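Local coordinates for protein carbohydrate oxidase (Microdochium nivale, PDB 3RJA) that oxidises the C1 hydroxyl of mono-, oligo- and polysaccharides to lactones with its flavin cofactor, passing the electrons to molecular oxygen and giving hydrogen peroxide, at residues Tyr97-Pro108 with Val197-Phe205; Ser64-Tyr72 with Pro133-Phe141. All blocks are in the same frame, centred on the assembly; numbering follows the deposited sequence.

Along the chain the four segments alternate: 64-72 (contact 2), 97-108 (contact 1), 133-141 (contact 2), then 197-205 (contact 1). Contact 1 joins two strands of the antiparallel sheet, about 19 Å from the centre of the chain, whereas contact 2 sits deeper, where the loop after strand 63-66 of the small parallel sheet meets the start of helix 137-142. The centres of contact 1 and contact 2 are about 18 Å apart. They meet at Pro-108, whose carbonyl O probably accepts hydrogen bonds from both Ser-67 OG and Ser-138 OG. FAD spans the two, its adenine reaching Val-197 in contact 1 while its diphosphate and flavin are gripped in contact 2.

Contact 1: residues Tyr97-Pro108 with Val197-Phe205. With FAD (flavin-adenine dinucleotide), chain B.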
loop_
_atom_site.group_PDB
_atom_site.type_symbol
_atom_site.label_atom_id
_atom_site.label_comp_id
_atom_site.label_asym_id
_atom_site.label_seq_id
_atom_site.Cartn_x
_atom_site.Cartn_y
_atom_site.Cartn_z
ATOM N N TYR A 97 -22.897 1.421 9.519
ATOM C CA TYR A 97 -22.749 0.061 9.084
ATOM C C TYR A 97 -24.151 -0.457 8.814
ATOM O O TYR A 97 -25.044 -0.301 9.642
ATOM C CB TYR A 97 -22.035 -0.804 10.134
ATOM C CG TYR A 97 -22.068 -2.267 9.759
ATOM C CD1 TYR A 97 -21.235 -2.756 8.768
ATOM C CD2 TYR A 97 -22.981 -3.162 10.369
ATOM C CE1 TYR A 97 -21.284 -4.106 8.368
ATOM C CE2 TYR A 97 -23.042 -4.502 9.988
ATOM C CZ TYR A 97 -22.187 -4.969 8.978
ATOM O OH TYR A 97 -22.223 -6.281 8.575
ATOM N N ASN A 98 -24.348 -1.046 7.644
ATOM C CA ASN A 98 -25.627 -1.611 7.288
ATOM C C ASN A 98 -25.601 -3.120 7.450
ATOM O O ASN A 98 -24.930 -3.822 6.691
ATOM C CB ASN A 98 -25.979 -1.254 5.847
ATOM C CG ASN A 98 -27.419 -1.642 5.478
ATOM O OD1 ASN A 98 -27.914 -2.702 5.860
ATOM N ND2 ASN A 98 -28.073 -0.793 4.706
ATOM N N ASP A 99 -26.354 -3.636 8.412
ATOM C CA ASP A 99 -26.281 -5.085 8.668
ATOM C C ASP A 99 -27.043 -5.953 7.671
ATOM O O ASP A 99 -26.956 -7.167 7.734
ATOM C CB ASP A 99 -26.627 -5.450 10.130
ATOM C CG ASP A 99 -28.032 -5.057 10.518
ATOM O OD1 ASP A 99 -28.868 -4.747 9.628
ATOM O OD2 ASP A 99 -28.299 -5.052 11.738
ATOM N N LYS A 100 -27.777 -5.337 6.751
ATOM C CA LYS A 100 -28.398 -6.095 5.682
ATOM C C LYS A 100 -27.378 -6.347 4.577
ATOM O O LYS A 100 -27.403 -7.392 3.936
ATOM C CB LYS A 100 -29.604 -5.358 5.106
ATOM C CG LYS A 100 -30.843 -5.393 5.965
ATOM C CD LYS A 100 -31.803 -4.318 5.471
ATOM C CE LYS A 100 -32.918 -4.019 6.456
ATOM N NZ LYS A 100 -33.432 -2.634 6.215
ATOM N N THR A 101 -26.481 -5.392 4.351
ATOM C CA THR A 101 -25.568 -5.486 3.195
ATOM C C THR A 101 -24.120 -5.755 3.587
ATOM O O THR A 101 -23.317 -6.180 2.746
ATOM C CB THR A 101 -25.601 -4.213 2.396
ATOM O OG1 THR A 101 -25.137 -3.128 3.204
ATOM C CG2 THR A 101 -27.034 -3.906 1.951
ATOM N N GLY A 102 -23.782 -5.489 4.847
ATOM C CA GLY A 102 -22.393 -5.618 5.316
ATOM C C GLY A 102 -21.539 -4.424 4.890
ATOM O O GLY A 102 -20.296 -4.449 5.018
ATOM N N ILE A 103 -22.184 -3.382 4.362
ATOM C CA ILE A 103 -21.439 -2.215 3.900
ATOM C C ILE A 103 -21.230 -1.190 5.017
ATOM O O ILE A 103 -22.170 -0.860 5.762
ATOM C CB ILE A 103 -22.099 -1.575 2.647
ATOM C CG1 ILE A 103 -22.072 -2.581 1.478
ATOM C CG2 ILE A 103 -21.395 -0.301 2.253
ATOM C CD1 ILE A 103 -22.910 -2.148 0.249
ATOM N N ALA A 104 -19.998 -0.688 5.114
ATOM C CA ALA A 104 -19.608 0.324 6.108
ATOM C C ALA A 104 -19.237 1.602 5.402
ATOM O O ALA A 104 -18.608 1.560 4.332
ATOM C CB ALA A 104 -18.381 -0.158 6.892
ATOM N N HIS A 105 -19.592 2.734 6.001
ATOM C CA HIS A 105 -19.144 4.023 5.495
ATOM C C HIS A 105 -18.071 4.485 6.470
ATOM O O HIS A 105 -18.280 4.408 7.689
ATOM C CB HIS A 105 -20.299 5.025 5.403
ATOM C CG HIS A 105 -21.300 4.688 4.342
ATOM N ND1 HIS A 105 -22.090 5.638 3.729
ATOM C CD2 HIS A 105 -21.594 3.510 3.736
ATOM C CE1 HIS A 105 -22.858 5.054 2.830
ATOM N NE2 HIS A 105 -22.568 3.768 2.803
ATOM N N VAL A 106 -16.921 4.917 5.926
ATOM C CA VAL A 106 -15.727 5.228 6.727
ATOM C C VAL A 106 -15.067 6.564 6.364
ATOM O O VAL A 106 -14.892 6.905 5.181
ATOM C CB VAL A 106 -14.664 4.066 6.656
ATOM C CG1 VAL A 106 -13.539 4.268 7.708
ATOM C CG2 VAL A 106 -15.374 2.708 6.863
ATOM N N GLU A 107 -14.706 7.311 7.395
ATOM C CA GLU A 107 -13.980 8.579 7.248
ATOM C C GLU A 107 -12.554 8.322 6.745
ATOM O O GLU A 107 -12.030 7.233 6.958
ATOM C CB GLU A 107 -13.995 9.331 8.585
ATOM C CG GLU A 107 -15.336 10.038 8.802
ATOM C CD GLU A 107 -15.395 10.879 10.080
ATOM O OE1 GLU A 107 -14.781 10.529 11.109
ATOM O OE2 GLU A 107 -16.085 11.897 10.045
ATOM N N PRO A 108 -11.935 9.317 6.074
ATOM C CA PRO A 108 -10.730 9.062 5.280
ATOM C C PRO A 108 -9.414 9.111 6.066
ATOM O O PRO A 108 -8.331 8.944 5.471
ATOM C CB PRO A 108 -10.745 10.207 4.249
ATOM C CG PRO A 108 -11.444 11.342 4.933
ATOM C CD PRO A 108 -12.440 10.701 5.897
ATOM N N VAL A 197 -10.910 11.845 -1.374
ATOM C CA VAL A 197 -12.008 10.979 -0.938
ATOM C C VAL A 197 -12.379 11.377 0.489
ATOM O O VAL A 197 -11.499 11.470 1.371
ATOM C CB VAL A 197 -11.666 9.472 -0.997
ATOM C CG1 VAL A 197 -12.861 8.614 -0.438
ATOM C CG2 VAL A 197 -11.310 9.058 -2.449
ATOM N N ALA A 198 -13.676 11.634 0.698
ATOM C CA ALA A 198 -14.213 12.132 1.982
ATOM C C ALA A 198 -14.963 11.032 2.745
ATOM O O ALA A 198 -15.094 11.107 3.971
ATOM C CB ALA A 198 -15.167 13.337 1.736
ATOM N N VAL A 199 -15.471 10.035 2.015
ATOM C CA VAL A 199 -16.083 8.845 2.642
ATOM C C VAL A 199 -15.751 7.634 1.774
ATOM O O VAL A 199 -15.919 7.682 0.534
ATOM C CB VAL A 199 -17.641 8.951 2.755
ATOM C CG1 VAL A 199 -18.252 7.720 3.451
ATOM C CG2 VAL A 199 -18.076 10.240 3.482
ATOM N N TRP A 200 -15.279 6.558 2.405
ATOM C CA TRP A 200 -15.150 5.250 1.713
ATOM C C TRP A 200 -16.363 4.380 2.009
ATOM O O TRP A 200 -16.750 4.238 3.170
ATOM C CB TRP A 200 -13.890 4.502 2.160
ATOM C CG TRP A 200 -12.630 5.221 1.801
ATOM C CD1 TRP A 200 -11.950 6.150 2.559
ATOM C CD2 TRP A 200 -11.916 5.103 0.564
ATOM N NE1 TRP A 200 -10.857 6.616 1.848
ATOM C CE2 TRP A 200 -10.807 5.976 0.632
ATOM C CE3 TRP A 200 -12.105 4.328 -0.592
ATOM C CZ2 TRP A 200 -9.887 6.116 -0.438
ATOM C CZ3 TRP A 200 -11.197 4.454 -1.637
ATOM C CH2 TRP A 200 -10.098 5.340 -1.556
ATOM N N LYS A 201 -16.939 3.767 0.980
ATOM C CA LYS A 201 -18.057 2.825 1.210
ATOM C C LYS A 201 -17.576 1.423 0.902
ATOM O O LYS A 201 -17.177 1.114 -0.218
ATOM C CB LYS A 201 -19.311 3.250 0.432
ATOM C CG LYS A 201 -19.628 4.744 0.622
ATOM C CD LYS A 201 -20.786 5.189 -0.221
ATOM C CE LYS A 201 -21.003 6.711 -0.168
ATOM N NZ LYS A 201 -21.816 7.137 -1.396
ATOM N N LEU A 202 -17.580 0.578 1.925
ATOM C CA LEU A 202 -16.777 -0.658 1.868
ATOM C C LEU A 202 -17.586 -1.897 2.176
ATOM O O LEU A 202 -18.226 -1.950 3.237
ATOM C CB LEU A 202 -15.621 -0.583 2.886
ATOM C CG LEU A 202 -14.646 0.604 2.791
ATOM C CD1 LEU A 202 -13.546 0.524 3.900
ATOM C CD2 LEU A 202 -14.003 0.682 1.398
ATOM N N ALA A 203 -17.531 -2.892 1.287
ATOM C CA ALA A 203 -18.127 -4.210 1.551
ATOM C C ALA A 203 -17.256 -4.909 2.583
ATOM O O ALA A 203 -16.028 -4.831 2.494
ATOM C CB ALA A 203 -18.180 -5.076 0.250
ATOM N N THR A 204 -17.875 -5.604 3.537
ATOM C CA THR A 204 -17.122 -6.349 4.550
ATOM C C THR A 204 -17.524 -7.831 4.481
ATOM O O THR A 204 -18.537 -8.153 3.852
ATOM C CB THR A 204 -17.380 -5.810 5.975
ATOM O OG1 THR A 204 -18.749 -6.073 6.358
ATOM C CG2 THR A 204 -17.096 -4.318 6.037
ATOM N N PHE A 205 -16.730 -8.706 5.110
ATOM C CA PHE A 205 -17.099 -10.120 5.330
ATOM C C PHE A 205 -17.131 -10.452 6.841
ATOM O O PHE A 205 -16.516 -9.726 7.642
ATOM C CB PHE A 205 -16.186 -11.097 4.558
ATOM C CG PHE A 205 -14.689 -10.883 4.772
ATOM C CD1 PHE A 205 -13.991 -11.583 5.773
ATOM C CD2 PHE A 205 -13.965 -10.049 3.908
ATOM C CE1 PHE A 205 -12.614 -11.412 5.953
ATOM C CE2 PHE A 205 -12.598 -9.870 4.053
ATOM C CZ PHE A 205 -11.908 -10.542 5.085
HETATM P PA FAD B . -0.509 9.147 2.860
HETATM O O1A FAD B . -1.342 9.953 3.820
HETATM O O2A FAD B . 0.961 9.478 2.860
HETATM O O5B FAD B . -1.086 9.351 1.376
HETATM C C5B FAD B . -0.644 8.499 0.326
HETATM C C4B FAD B . -1.148 9.068 -1.012
HETATM O O4B FAD B . -2.575 9.034 -1.041
HETATM C C3B FAD B . -0.746 10.526 -1.228
HETATM O O3B FAD B . -0.655 10.772 -2.634
HETATM C C2B FAD B . -1.969 11.260 -0.689
HETATM O O2B FAD B . -2.154 12.582 -1.138
HETATM C C1B FAD B . -3.080 10.336 -1.168
HETATM N N9A FAD B . -4.256 10.473 -0.314
HETATM C C8A FAD B . -4.316 10.455 1.076
HETATM N N7A FAD B . -5.621 10.621 1.422
HETATM C C5A FAD B . -6.362 10.715 0.306
HETATM C C6A FAD B . -7.735 10.895 0.109
HETATM N N6A FAD B . -8.581 10.985 1.159
HETATM N N1A FAD B . -8.201 10.941 -1.194
HETATM C C2A FAD B . -7.323 10.858 -2.270
HETATM N N3A FAD B . -5.962 10.720 -2.079
HETATM C C4A FAD B . -5.507 10.638 -0.797
HETATM N N1 FAD B . 1.129 -1.516 1.575
HETATM C C2 FAD B . 0.445 -2.687 1.227
HETATM O O2 FAD B . -0.155 -2.793 0.151
HETATM N N3 FAD B . 0.414 -3.708 2.172
HETATM C C4 FAD B . 0.903 -3.619 3.461
HETATM O O4 FAD B . 0.730 -4.544 4.286
HETATM C C4X FAD B . 1.672 -2.373 3.768
HETATM N N5 FAD B . 2.199 -2.197 4.968
HETATM C C5X FAD B . 2.819 -1.021 5.318
HETATM C C6 FAD B . 3.296 -0.815 6.638
HETATM C C7 FAD B . 3.797 0.410 7.035
HETATM C C7M FAD B . 4.327 0.618 8.469
HETATM C C8 FAD B . 3.712 1.505 6.143
HETATM C C8M FAD B . 4.224 2.875 6.539
HETATM C C9 FAD B . 3.312 1.307 4.830
HETATM C C9A FAD B . 2.835 0.053 4.397
HETATM N N10 FAD B . 2.287 -0.145 3.106
HETATM C C10 FAD B . 1.777 -1.379 2.733
HETATM C "C1'" FAD B . 2.317 0.983 2.119
HETATM C "C2'" FAD B . 0.992 1.732 2.123
HETATM O "O2'" FAD B . 0.007 0.947 1.462
HETATM C "C3'" FAD B . 1.135 3.036 1.372
HETATM O "O3'" FAD B . 2.218 3.779 1.889
HETATM C "C4'" FAD B . -0.179 3.831 1.462
HETATM O "O4'" FAD B . -0.277 4.676 0.357
HETATM C "C5'" FAD B . -0.277 4.618 2.772
HETATM O "O5'" FAD B . -1.499 5.301 2.820
HETATM P P FAD B . -1.631 6.591 3.798
HETATM O O1P FAD B . -3.036 7.116 3.781
HETATM O O2P FAD B . -1.140 6.220 5.198
HETATM O O3P FAD B . -0.561 7.556 3.103
HETATM O O HOH W 1 -20.597 -6.456 2.274
#
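Lys-201 lies across one face of the His-105 ring, the two residues forming a non-hydrogen-bonded antiparallel pair. Its CB starts above the CD2-NE2 rim, 4.0 Å from His-105 CD2. CG then sits almost squarely over the ring, 3.8 Å from the centroid and 8° off the normal, a CH-pi contact; with CG anti to the carbonyl carbon (chi1 -48°) and the chain extended beyond it, the methylenes are carried over the imidazole. CD and CE move on to His-105 CE1, and NZ passes clear of the ring to a salt bridge with Glu-174. On the other face of the sheet Val-106 CG2 meets Leu-202 CD1 at 4.1 Å, backed by helix 137-142 through Ile-137 and Phe-141. Two hydrogen-bonded pairs, Ala-104 with Leu-202 and Val-106 with Trp-200, tie the backbones. Near the turn, Thr-204 OG1 donates to Gly-102 O at 2.6 Å, in the carbonyl plane and on a lone pair, while Thr-204 N adds a weak bond to the same oxygen. At the far end Val-197 N donates to FAD N1A (2.9 Å) and Val-197 O accepts from FAD N6A (3.0 Å): strand 196-206 of the antiparallel sheet reads the adenine edge in this PCMH-type FAD-binding domain.

Contact 2: residues Ser64-Tyr72 with Pro133-Phe141; sequences SAKSGGHSY and PGVGISGHF. With FAD (flavin-adenine dinucleotide), chain B.
Gly-134 O rests 3.6 Å from His-70 CD2 and also accepts from Arg-111. Next, Val-135 lays CG2 over one face of the same imidazole, 4.0 Å from its centroid; having CG2 anti to the carbonyl carbon (CG1 being anti to N, chi1 170°) also sets this methyl 3.5 Å from FAD C8. The one methyl packs against both groups joined by the histidyl-flavin bond, His-70 ND1 to FAD C8M at 1.5 Å. Gly-136 takes the N-cap position, its CA 3.6 Å from that of Gly-68, so a CB on either residue would collide with the other segment. Its N donates to FAD O2P, and here the arrangement is the diphosphate site of the PCMH-type FAD fold: a glycine-rich loop facing a helix start, both giving backbone N-H groups to phosphate oxygens. Ser-138 N makes a weak bond to Ser-67 OG (3.4 Å), a hydroxyl whose stronger partner is Pro-108 O. Gly-139 N reaches FAD O1P, an oxygen that Gly-68 N also grips. His-140 ND1 is hydrogen-bonded to FAD O2'. Beyond the flavin's dimethylbenzene ring, Tyr-72 CE1 touches FAD C9; a phenylalanine here would probably leave Gln-387 and N5 of the bound substrate analogue without their hydroxyl partner.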
loop_
_atom_site.group_PDB
_atom_site.type_symbol
_atom_site.label_atom_id
_atom_site.label_comp_id
_atom_site.label_asym_id
_atom_site.label_seq_id
_atom_site.Cartn_x
_atom_site.Cartn_y
_atom_site.Cartn_z
ATOM N N SER A 64 -2.590 18.852 -1.201
ATOM C CA SER A 64 -2.362 17.419 -1.041
ATOM C C SER A 64 -3.024 16.894 0.236
ATOM O O SER A 64 -2.905 17.510 1.305
ATOM C CB SER A 64 -0.855 17.128 -1.091
ATOM O OG SER A 64 -0.327 17.435 -2.401
ATOM N N ALA A 65 -3.725 15.758 0.129
ATOM C CA ALA A 65 -4.306 15.112 1.337
ATOM C C ALA A 65 -3.307 14.172 2.025
ATOM O O ALA A 65 -2.554 13.458 1.360
ATOM C CB ALA A 65 -5.559 14.379 0.988
ATOM N N LYS A 66 -3.280 14.190 3.350
ATOM C CA LYS A 66 -2.453 13.248 4.103
ATOM C C LYS A 66 -3.413 12.506 5.013
ATOM O O LYS A 66 -4.121 13.138 5.782
ATOM C CB LYS A 66 -1.361 13.954 4.945
ATOM C CG LYS A 66 -0.331 12.973 5.573
ATOM C CD LYS A 66 1.076 13.620 5.808
ATOM C CE LYS A 66 1.097 14.485 7.083
ATOM N NZ LYS A 66 0.819 13.709 8.301
ATOM N N SER A 67 -3.430 11.175 4.907
ATOM C CA SER A 67 -4.356 10.338 5.641
ATOM C C SER A 67 -3.562 9.688 6.804
ATOM O O SER A 67 -3.560 10.222 7.910
ATOM C CB SER A 67 -4.962 9.311 4.669
ATOM O OG SER A 67 -5.785 8.368 5.309
ATOM N N GLY A 68 -2.866 8.567 6.554
ATOM C CA GLY A 68 -2.003 7.964 7.581
ATOM C C GLY A 68 -0.553 8.445 7.503
ATOM O O GLY A 68 0.251 8.169 8.408
ATOM N N GLY A 69 -0.196 9.068 6.372
ATOM C CA GLY A 69 1.129 9.643 6.176
ATOM C C GLY A 69 2.194 8.612 5.876
ATOM O O GLY A 69 3.403 8.908 5.919
ATOM N N HIS A 70 1.760 7.411 5.523
ATOM C CA HIS A 70 2.689 6.341 5.194
ATOM C C HIS A 70 3.355 6.365 3.811
ATOM O O HIS A 70 4.230 5.530 3.536
ATOM C CB HIS A 70 2.083 4.977 5.552
ATOM C CG HIS A 70 2.339 4.600 6.976
ATOM N ND1 HIS A 70 3.341 3.726 7.342
ATOM C CD2 HIS A 70 1.785 5.050 8.130
ATOM C CE1 HIS A 70 3.369 3.631 8.665
ATOM N NE2 HIS A 70 2.436 4.421 9.166
ATOM N N SER A 71 3.007 7.339 2.968
ATOM C CA SER A 71 3.746 7.489 1.699
ATOM C C SER A 71 5.273 7.415 1.896
ATOM O O SER A 71 5.861 8.211 2.651
ATOM C CB SER A 71 3.458 8.803 1.018
ATOM O OG SER A 71 4.250 8.899 -0.148
ATOM N N TYR A 72 5.910 6.480 1.184
ATOM C CA TYR A 72 7.362 6.298 1.305
ATOM C C TYR A 72 8.048 7.514 0.708
ATOM O O TYR A 72 9.208 7.787 1.004
ATOM C CB TYR A 72 7.808 5.033 0.587
ATOM C CG TYR A 72 7.362 3.720 1.219
ATOM C CD1 TYR A 72 6.705 3.675 2.458
ATOM C CD2 TYR A 72 7.648 2.499 0.582
ATOM C CE1 TYR A 72 6.349 2.441 3.046
ATOM C CE2 TYR A 72 7.292 1.304 1.126
ATOM C CZ TYR A 72 6.646 1.260 2.366
ATOM O OH TYR A 72 6.300 0.028 2.891
ATOM N N PRO A 133 -0.620 -1.354 11.386
ATOM C CA PRO A 133 -1.828 -0.740 11.984
ATOM C C PRO A 133 -1.967 0.799 11.802
ATOM O O PRO A 133 -3.086 1.301 11.814
ATOM C CB PRO A 133 -1.737 -1.138 13.465
ATOM C CG PRO A 133 -0.263 -1.393 13.703
ATOM C CD PRO A 133 0.285 -1.930 12.403
ATOM N N GLY A 134 -0.854 1.509 11.600
ATOM C CA GLY A 134 -0.859 2.966 11.400
ATOM C C GLY A 134 -1.108 3.476 9.985
ATOM O O GLY A 134 -1.342 4.675 9.782
ATOM N N VAL A 135 -1.088 2.567 9.002
ATOM C CA VAL A 135 -1.382 2.946 7.620
ATOM C C VAL A 135 -2.771 3.587 7.505
ATOM O O VAL A 135 -3.731 3.118 8.100
ATOM C CB VAL A 135 -1.208 1.740 6.661
ATOM C CG1 VAL A 135 -1.752 2.041 5.261
ATOM C CG2 VAL A 135 0.287 1.408 6.565
ATOM N N GLY A 136 -2.866 4.678 6.762
ATOM C CA GLY A 136 -4.147 5.325 6.540
ATOM C C GLY A 136 -4.985 4.564 5.513
ATOM O O GLY A 136 -4.455 4.035 4.521
ATOM N N ILE A 137 -6.293 4.491 5.777
ATOM C CA ILE A 137 -7.256 3.939 4.842
ATOM C C ILE A 137 -7.166 4.578 3.429
ATOM O O ILE A 137 -7.262 3.855 2.426
ATOM C CB ILE A 137 -8.704 4.040 5.401
ATOM C CG1 ILE A 137 -9.668 3.196 4.566
ATOM C CG2 ILE A 137 -9.202 5.485 5.537
ATOM C CD1 ILE A 137 -11.126 3.323 5.020
ATOM N N SER A 138 -6.967 5.906 3.345
ATOM C CA SER A 138 -7.125 6.554 2.031
ATOM C C SER A 138 -5.988 6.274 1.069
ATOM O O SER A 138 -6.249 5.850 -0.029
ATOM C CB SER A 138 -7.422 8.055 2.119
ATOM O OG SER A 138 -8.605 8.267 2.853
ATOM N N GLY A 139 -4.735 6.515 1.467
ATOM C CA GLY A 139 -3.607 6.151 0.590
ATOM C C GLY A 139 -3.578 4.678 0.225
ATOM O O GLY A 139 -3.280 4.305 -0.914
ATOM N N HIS A 140 -3.896 3.837 1.197
ATOM C CA HIS A 140 -3.835 2.380 1.050
ATOM C C HIS A 140 -4.873 1.882 0.045
ATOM O O HIS A 140 -4.517 1.236 -0.954
ATOM C CB HIS A 140 -4.061 1.714 2.411
ATOM C CG HIS A 140 -3.778 0.235 2.451
ATOM N ND1 HIS A 140 -2.498 -0.279 2.388
ATOM C CD2 HIS A 140 -4.606 -0.827 2.638
ATOM C CE1 HIS A 140 -2.550 -1.599 2.520
ATOM N NE2 HIS A 140 -3.821 -1.956 2.647
ATOM N N PHE A 141 -6.141 2.194 0.309
ATOM C CA PHE A 141 -7.235 1.708 -0.535
ATOM C C PHE A 141 -7.221 2.351 -1.934
ATOM O O PHE A 141 -7.624 1.728 -2.905
ATOM C CB PHE A 141 -8.595 1.958 0.146
ATOM C CG PHE A 141 -8.938 0.982 1.265
ATOM C CD1 PHE A 141 -8.131 0.864 2.417
ATOM C CD2 PHE A 141 -10.095 0.199 1.173
ATOM C CE1 PHE A 141 -8.482 -0.021 3.442
ATOM C CE2 PHE A 141 -10.456 -0.695 2.183
ATOM C CZ PHE A 141 -9.647 -0.792 3.340
HETATM P PA FAD B . -0.509 9.147 2.860
HETATM O O1A FAD B . -1.342 9.953 3.820
HETATM O O2A FAD B . 0.961 9.478 2.860
HETATM O O5B FAD B . -1.086 9.351 1.376
HETATM C C5B FAD B . -0.644 8.499 0.326
HETATM C C4B FAD B . -1.148 9.068 -1.012
HETATM O O4B FAD B . -2.575 9.034 -1.041
HETATM C C3B FAD B . -0.746 10.526 -1.228
HETATM O O3B FAD B . -0.655 10.772 -2.634
HETATM C C2B FAD B . -1.969 11.260 -0.689
HETATM O O2B FAD B . -2.154 12.582 -1.138
HETATM C C1B FAD B . -3.080 10.336 -1.168
HETATM N N9A FAD B . -4.256 10.473 -0.314
HETATM C C8A FAD B . -4.316 10.455 1.076
HETATM N N7A FAD B . -5.621 10.621 1.422
HETATM C C5A FAD B . -6.362 10.715 0.306
HETATM C C6A FAD B . -7.735 10.895 0.109
HETATM N N6A FAD B . -8.581 10.985 1.159
HETATM N N1A FAD B . -8.201 10.941 -1.194
HETATM C C2A FAD B . -7.323 10.858 -2.270
HETATM N N3A FAD B . -5.962 10.720 -2.079
HETATM C C4A FAD B . -5.507 10.638 -0.797
HETATM N N1 FAD B . 1.129 -1.516 1.575
HETATM C C2 FAD B . 0.445 -2.687 1.227
HETATM O O2 FAD B . -0.155 -2.793 0.151
HETATM N N3 FAD B . 0.414 -3.708 2.172
HETATM C C4 FAD B . 0.903 -3.619 3.461
HETATM O O4 FAD B . 0.730 -4.544 4.286
HETATM C C4X FAD B . 1.672 -2.373 3.768
HETATM N N5 FAD B . 2.199 -2.197 4.968
HETATM C C5X FAD B . 2.819 -1.021 5.318
HETATM C C6 FAD B . 3.296 -0.815 6.638
HETATM C C7 FAD B . 3.797 0.410 7.035
HETATM C C7M FAD B . 4.327 0.618 8.469
HETATM C C8 FAD B . 3.712 1.505 6.143
HETATM C C8M FAD B . 4.224 2.875 6.539
HETATM C C9 FAD B . 3.312 1.307 4.830
HETATM C C9A FAD B . 2.835 0.053 4.397
HETATM N N10 FAD B . 2.287 -0.145 3.106
HETATM C C10 FAD B . 1.777 -1.379 2.733
HETATM C "C1'" FAD B . 2.317 0.983 2.119
HETATM C "C2'" FAD B . 0.992 1.732 2.123
HETATM O "O2'" FAD B . 0.007 0.947 1.462
HETATM C "C3'" FAD B . 1.135 3.036 1.372
HETATM O "O3'" FAD B . 2.218 3.779 1.889
HETATM C "C4'" FAD B . -0.179 3.831 1.462
HETATM O "O4'" FAD B . -0.277 4.676 0.357
HETATM C "C5'" FAD B . -0.277 4.618 2.772
HETATM O "O5'" FAD B . -1.499 5.301 2.820
HETATM P P FAD B . -1.631 6.591 3.798
HETATM O O1P FAD B . -3.036 7.116 3.781
HETATM O O2P FAD B . -1.140 6.220 5.198
HETATM O O3P FAD B . -0.561 7.556 3.103
#